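Local coordinates for OsmC family protein (Rhodothermus marinus, PDB 5CML) that probably hydrolyses carboxylic esters as a serine esterase of the alpha/beta-hydrolase fold, here as the esterase domain of a longer protein that also carries an OsmC domain, at residues C37-K42 against R63-G68. Residues are numbered along the deposited sequence; the frame is centred on the assembly and turned at random.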
ATOM      1  N   CYS A  37       3.255   2.739  -4.919  1.00 22.01           N
ATOM      2  CA  CYS A  37       3.465   3.089  -6.319  1.00 22.21           C
ATOM      3  C   CYS A  37       4.472   4.227  -6.467  1.00 25.19           C
ATOM      4  O   CYS A  37       4.447   4.947  -7.458  1.00 25.28           O
ATOM      5  CB  CYS A  37       2.134   3.472  -6.970  1.00 24.11           C
ATOM      6  SG  CYS A  37       0.935   2.075  -6.981  1.00 24.90           S
ATOM      7  N   PHE A  38       5.370   4.390  -5.492  1.00 24.92           N
ATOM      8  CA  PHE A  38       6.304   5.521  -5.542  1.00 26.02           C
ATOM      9  C   PHE A  38       7.376   5.317  -6.602  1.00 29.32           C
ATOM     10  O   PHE A  38       8.069   6.253  -6.963  1.00 29.76           O
ATOM     11  CB  PHE A  38       6.953   5.754  -4.190  1.00 25.43           C
ATOM     12  CG  PHE A  38       6.006   6.261  -3.172  1.00 24.50           C
ATOM     13  CD1 PHE A  38       5.465   7.529  -3.293  1.00 25.73           C
ATOM     14  CD2 PHE A  38       5.627   5.476  -2.106  1.00 24.23           C
ATOM     15  CE1 PHE A  38       4.572   8.005  -2.355  1.00 26.68           C
ATOM     16  CE2 PHE A  38       4.726   5.943  -1.171  1.00 23.88           C
ATOM     17  CZ  PHE A  38       4.207   7.204  -1.291  1.00 25.65           C
ATOM     18  N   THR A  39       7.484   4.099  -7.116  1.00 29.55           N
ATOM     19  CA  THR A  39       8.410   3.809  -8.203  1.00 33.79           C
ATOM     20  C   THR A  39       8.054   4.590  -9.478  1.00 33.57           C
ATOM     21  O   THR A  39       8.889   4.730 -10.367  1.00 36.64           O
ATOM     22  CB  THR A  39       8.439   2.303  -8.485  1.00 37.69           C
ATOM     23  OG1 THR A  39       8.405   1.602  -7.236  1.00 39.73           O
ATOM     24  CG2 THR A  39       9.692   1.919  -9.217  1.00 39.30           C
ATOM     25  N   CYS A  40       6.829   5.111  -9.542  1.00 30.79           N
ATOM     26  CA  CYS A  40       6.381   6.006 -10.622  1.00 30.78           C
ATOM     27  C   CYS A  40       7.123   7.339 -10.648  1.00 31.19           C
ATOM     28  O   CYS A  40       7.130   8.025 -11.669  1.00 30.68           O
ATOM     29  CB  CYS A  40       4.861   6.297 -10.501  1.00 29.44           C
ATOM     30  SG  CYS A  40       3.843   4.852 -10.853  1.00 32.13           S
ATOM     31  N   SER A  41       7.726   7.709  -9.525  1.00 33.22           N
ATOM     32  CA  SER A  41       8.478   8.965  -9.427  1.00 37.20           C
ATOM     33  C   SER A  41       9.871   8.872 -10.030  1.00 40.46           C
ATOM     34  O   SER A  41      10.315   7.805 -10.430  1.00 41.16           O
ATOM     35  CB  SER A  41       8.614   9.397  -7.969  1.00 40.46           C
ATOM     36  OG  SER A  41       7.361   9.672  -7.402  1.00 41.30           O
ATOM     37  N   LYS A  42      10.565  10.005 -10.060  1.00 44.33           N
ATOM     38  CA  LYS A  42      11.928  10.063 -10.575  1.00 48.63           C
ATOM     39  C   LYS A  42      12.923   9.359  -9.650  1.00 47.77           C
ATOM     40  O   LYS A  42      14.018   8.986 -10.073  1.00 50.07           O
ATOM     41  CB  LYS A  42      12.342  11.520 -10.782  1.00 54.08           C
ATOM     42  CG  LYS A  42      12.420  12.337  -9.496  1.00 58.74           C
ATOM     43  CD  LYS A  42      12.298  13.838  -9.777  1.00 62.00           C
ATOM     44  CE  LYS A  42      10.849  14.229 -10.076  1.00 63.67           C
ATOM     45  NZ  LYS A  42      10.649  15.704 -10.109  1.00 64.40           N
ATOM     46  N   ARG A  63       8.859  -3.430   1.733  1.00 20.94           N
ATOM     47  CA  ARG A  63       8.399  -2.585   0.648  1.00 23.39           C
ATOM     48  C   ARG A  63       8.153  -3.428  -0.573  1.00 22.85           C
ATOM     49  O   ARG A  63       9.057  -4.105  -1.072  1.00 24.60           O
ATOM     50  CB  ARG A  63       9.426  -1.511   0.338  1.00 23.96           C
ATOM     51  CG  ARG A  63       9.559  -0.494   1.424  1.00 26.65           C
ATOM     52  CD  ARG A  63      10.522   0.568   1.035  1.00 30.55           C
ATOM     53  NE  ARG A  63      11.907   0.232   1.363  1.00 32.86           N
ATOM     54  CZ  ARG A  63      12.918   0.282   0.505  1.00 33.71           C
ATOM     55  NH1 ARG A  63      12.710   0.591  -0.779  1.00 33.66           N
ATOM     56  NH2 ARG A  63      14.142  -0.003   0.934  1.00 34.55           N
ATOM     57  N   PHE A  64       6.914  -3.395  -1.042  1.00 22.61           N
ATOM     58  CA  PHE A  64       6.528  -4.155  -2.208  1.00 25.20           C
ATOM     59  C   PHE A  64       6.131  -3.184  -3.299  1.00 24.56           C
ATOM     60  O   PHE A  64       5.201  -2.398  -3.132  1.00 23.26           O
ATOM     61  CB  PHE A  64       5.383  -5.100  -1.876  1.00 28.98           C
ATOM     62  CG  PHE A  64       4.918  -5.898  -3.041  1.00 34.96           C
ATOM     63  CD1 PHE A  64       5.557  -7.077  -3.379  1.00 40.21           C
ATOM     64  CD2 PHE A  64       3.857  -5.461  -3.818  1.00 39.14           C
ATOM     65  CE1 PHE A  64       5.137  -7.820  -4.457  1.00 42.12           C
ATOM     66  CE2 PHE A  64       3.429  -6.206  -4.906  1.00 41.76           C
ATOM     67  CZ  PHE A  64       4.074  -7.380  -5.224  1.00 43.16           C
ATOM     68  N   ASP A  65       6.864  -3.234  -4.402  1.00 25.21           N
ATOM     69  CA  ASP A  65       6.625  -2.349  -5.535  1.00 26.21           C
ATOM     70  C   ASP A  65       5.432  -2.823  -6.352  1.00 25.05           C
ATOM     71  O   ASP A  65       5.527  -3.773  -7.139  1.00 26.16           O
ATOM     72  CB  ASP A  65       7.875  -2.289  -6.410  1.00 28.66           C
ATOM     73  CG  ASP A  65       7.645  -1.559  -7.705  1.00 32.10           C
ATOM     74  OD1 ASP A  65       6.744  -0.689  -7.764  1.00 31.90           O
ATOM     75  OD2 ASP A  65       8.376  -1.856  -8.670  1.00 35.16           O
ATOM     76  N   PHE A  66       4.316  -2.128  -6.177  1.00 23.60           N
ATOM     77  CA  PHE A  66       3.058  -2.534  -6.786  1.00 26.93           C
ATOM     78  C   PHE A  66       3.069  -2.314  -8.293  1.00 28.07           C
ATOM     79  O   PHE A  66       2.275  -2.907  -9.019  1.00 29.84           O
ATOM     80  CB  PHE A  66       1.913  -1.754  -6.125  1.00 30.38           C
ATOM     81  CG  PHE A  66       0.556  -2.267  -6.464  1.00 35.76           C
ATOM     82  CD1 PHE A  66      -0.001  -3.319  -5.757  1.00 37.26           C
ATOM     83  CD2 PHE A  66      -0.161  -1.704  -7.502  1.00 39.26           C
ATOM     84  CE1 PHE A  66      -1.283  -3.805  -6.094  1.00 38.19           C
ATOM     85  CE2 PHE A  66      -1.430  -2.175  -7.830  1.00 40.35           C
ATOM     86  CZ  PHE A  66      -1.984  -3.223  -7.118  1.00 40.68           C
ATOM     87  N   THR A  67       3.967  -1.453  -8.766  1.00 29.60           N
ATOM     88  CA  THR A  67       3.991  -1.088 -10.177  1.00 31.50           C
ATOM     89  C   THR A  67       4.681  -2.115 -11.056  1.00 34.60           C
ATOM     90  O   THR A  67       4.481  -2.117 -12.266  1.00 37.23           O
ATOM     91  CB  THR A  67       4.723   0.235 -10.410  1.00 31.07           C
ATOM     92  OG1 THR A  67       6.125   0.003 -10.254  1.00 33.11           O
ATOM     93  CG2 THR A  67       4.248   1.326  -9.446  1.00 29.61           C
ATOM     94  N   GLY A  68       5.513  -2.969 -10.462  1.00 34.59           N
ATOM     95  CA  GLY A  68       6.321  -3.899 -11.240  1.00 38.15           C
ATOM     96  C   GLY A  68       7.463  -3.245 -12.016  1.00 40.94           C
ATOM     97  O   GLY A  68       8.186  -3.917 -12.752  1.00 42.44           O
TER
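Asp65 extends its carboxylate away from its own backbone N (CG at chi1 172°) and Thr39 holds OG1 anti to its carbonyl carbon, so that carboxylate and hydroxyl come together at the C-terminal ends of two neighbouring parallel strands of an alpha/beta-hydrolase fold. Residues 37-42 follow strand 30-36 as a loop with a short 3-10 segment at 38-40, while 63-68 run out of strand 59-65 into a type I turn from Asp65 to Gly68. The two side chains lie about perpendicular, and Thr39 OG1 gives Asp65 OD1 a weak hydrogen bond of 2.9 Å.

The same oxygen is the acceptor of an Asx turn. Thr67 N reaches Asp65 OD1 at 3.0 Å from above the carboxylate plane, 60° out of it, whereas Thr67 OG1 takes the syn lone pair at 2.7 Å; Gly70 N binds OD2. These bonds should fix the rotation of the carboxylate. An asparagine here lacks the charge and one acceptor oxygen, and would probably leave either the Thr39 and Thr67 donors or Gly70 N without a mate, according to which way its amide turned.

Placing OG1 of Thr67 between the backbone N and the carbonyl carbon leaves its methyl group beside the backbone N, facing Cys37 and Cys40. Thr67 CG2 packs 3.7 Å from Cys37 CA and also against Cys40 SG, with Phe166 touching both Cys40 and Thr67. Cys37 also adjoins the probable Ser109-His229-Asp200 triad, and its N bonds to His108 ND1. Its sulfur approaches the Phe66 ring obliquely, 63° off the ring normal, and Cys37 SG lies 4.0 Å from Phe66 CD2.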